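Local coordinates for bifunctional enzyme IspD/IspF (Campylobacter jejuni, PDB 1W55), which catalyses two steps of isoprenoid precursor synthesis, transferring a cytidylyl group from CTP to 2-C-methyl-D-erythritol 4-phosphate and later cyclising the phosphorylated product to the 2,4-cyclodiphosphate with release of CMP, at residues A[154-157]-A[158-162]. Numbering follows the deposited sequence.
Sequences KLLK and KALDQ
L156 and L160, one helical turn apart, turn their side chains to the same buried side of the short helix 153-159, an example of i to i+4 packing along one face of an amphipathic helix. The two meet methyl to methyl, CD1 of L156 lying 4.5 Å from CD1 of L160, a loose touch completed by residues from elsewhere. L160 has CG anti to its own carbonyl carbon (chi1 -58°), which lays the branch alongside the preceding turn, with CG 3.4 Å from the carbonyl oxygen of L156. CB of A159 lies 3.2 Å from O of L155, where the helix itself places it. Helix 76-84 receives both leucines on L84, while L156 also reaches V92 and V94 of strand 91-96 and A159 leans on A172 of helix 169-174.

The backbone records the ending. N of K158 bonds to O of K154 at 3.1 Å and N of A159 to O of L155 at 2.7 Å, both regular i to i+4 bonds. At L160, the first residue to leave helical torsions, N shares itself between a weak bond to O of L156 and an i to i+3 bond of 3.2 Å to O of K157, where the donor stands above the carbonyl plane. K157 runs its extended chain away from this turn, and its NZ hydrogen-bonds to the carbonyl oxygen of I87; K158, bent near its end, lies on the exposed flank.

Chemically, the contact divides its labour: leucine and alanine carbons seat the helix against helices 76-84 and 169-174 and strand 91-96 of the same domain, K154 and K158 occupy its exposed side, and i+3 bonds, at L160 and then from N of D161 to O of K158, close the last turn, where the carbonyl oxygen of L160 accepts a bond from NZ of K81.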
loop_
_atom_site.group_PDB
_atom_site.type_symbol
_atom_site.label_atom_id
_atom_site.label_comp_id
_atom_site.label_asym_id
_atom_site.label_seq_id
_atom_site.Cartn_x
_atom_site.Cartn_y
_atom_site.Cartn_z
ATOM N N LYS A 154 9.044 -43.189 20.355
ATOM C CA LYS A 154 8.916 -44.277 21.324
ATOM C C LYS A 154 8.640 -43.738 22.728
ATOM O O LYS A 154 7.810 -44.290 23.446
ATOM C CB LYS A 154 10.155 -45.187 21.301
ATOM C CG LYS A 154 10.375 -45.897 19.951
ATOM C CD LYS A 154 11.605 -46.812 19.976
ATOM C CE LYS A 154 12.794 -46.188 19.240
ATOM N NZ LYS A 154 13.123 -46.902 17.968
ATOM N N LEU A 155 9.313 -42.649 23.094
ATOM C CA LEU A 155 9.138 -42.037 24.412
ATOM C C LEU A 155 7.769 -41.387 24.605
ATOM O O LEU A 155 7.193 -41.466 25.697
ATOM C CB LEU A 155 10.241 -41.012 24.698
ATOM C CG LEU A 155 11.625 -41.601 25.021
ATOM C CD1 LEU A 155 12.610 -40.496 25.320
ATOM C CD2 LEU A 155 11.589 -42.616 26.179
ATOM N N LEU A 156 7.264 -40.738 23.551
ATOM C CA LEU A 156 5.972 -40.064 23.608
ATOM C C LEU A 156 4.856 -41.099 23.698
ATOM O O LEU A 156 3.898 -40.915 24.445
ATOM C CB LEU A 156 5.780 -39.119 22.409
ATOM C CG LEU A 156 4.541 -38.211 22.399
ATOM C CD1 LEU A 156 4.474 -37.352 23.653
ATOM C CD2 LEU A 156 4.467 -37.331 21.124
ATOM N N LYS A 157 5.001 -42.191 22.951
ATOM C CA LYS A 157 4.107 -43.345 23.086
ATOM C C LYS A 157 4.059 -43.838 24.533
ATOM O O LYS A 157 2.972 -43.967 25.115
ATOM C CB LYS A 157 4.526 -44.481 22.152
ATOM C CG LYS A 157 4.227 -44.207 20.687
ATOM C CD LYS A 157 4.278 -45.470 19.858
ATOM C CE LYS A 157 4.513 -45.145 18.394
ATOM N NZ LYS A 157 4.375 -46.337 17.503
ATOM N N LYS A 158 5.231 -44.079 25.116
ATOM C CA LYS A 158 5.323 -44.538 26.506
ATOM C C LYS A 158 4.744 -43.505 27.463
ATOM O O LYS A 158 4.031 -43.854 28.402
ATOM C CB LYS A 158 6.776 -44.848 26.894
ATOM C CG LYS A 158 7.008 -46.285 27.357
ATOM C CD LYS A 158 8.499 -46.585 27.518
ATOM C CE LYS A 158 8.972 -47.636 26.510
ATOM N NZ LYS A 158 10.202 -47.203 25.778
ATOM N N ALA A 159 5.049 -42.232 27.209
ATOM C CA ALA A 159 4.545 -41.127 28.023
ATOM C C ALA A 159 3.016 -41.099 28.144
ATOM O O ALA A 159 2.501 -40.606 29.140
ATOM C CB ALA A 159 5.059 -39.791 27.485
ATOM N N LEU A 160 2.310 -41.628 27.138
ATOM C CA LEU A 160 0.840 -41.557 27.084
ATOM C C LEU A 160 0.182 -42.892 27.383
ATOM O O LEU A 160 -1.009 -43.077 27.129
ATOM C CB LEU A 160 0.348 -41.022 25.725
ATOM C CG LEU A 160 0.841 -39.633 25.305
ATOM C CD1 LEU A 160 0.430 -39.308 23.865
ATOM C CD2 LEU A 160 0.334 -38.578 26.274
ATOM N N ASP A 161 0.965 -43.810 27.944
ATOM C CA ASP A 161 0.487 -45.143 28.301
ATOM C C ASP A 161 -0.763 -45.140 29.193
ATOM O O ASP A 161 -1.691 -45.894 28.938
ATOM C CB ASP A 161 1.609 -45.959 28.950
ATOM C CG ASP A 161 1.162 -47.365 29.328
ATOM O OD1 ASP A 161 0.449 -48.013 28.519
ATOM O OD2 ASP A 161 1.476 -47.896 30.415
ATOM N N GLN A 162 -0.798 -44.273 30.203
ATOM C CA GLN A 162 -1.906 -44.252 31.160
ATOM C C GLN A 162 -2.571 -42.895 31.346
ATOM O O GLN A 162 -3.796 -42.816 31.479
ATOM C CB GLN A 162 -1.437 -44.758 32.526
ATOM C CG GLN A 162 -1.196 -46.256 32.572
ATOM C CD GLN A 162 -0.692 -46.721 33.914
ATOM O OE1 GLN A 162 -0.920 -46.056 34.932
ATOM N NE2 GLN A 162 -0.016 -47.866 33.929
#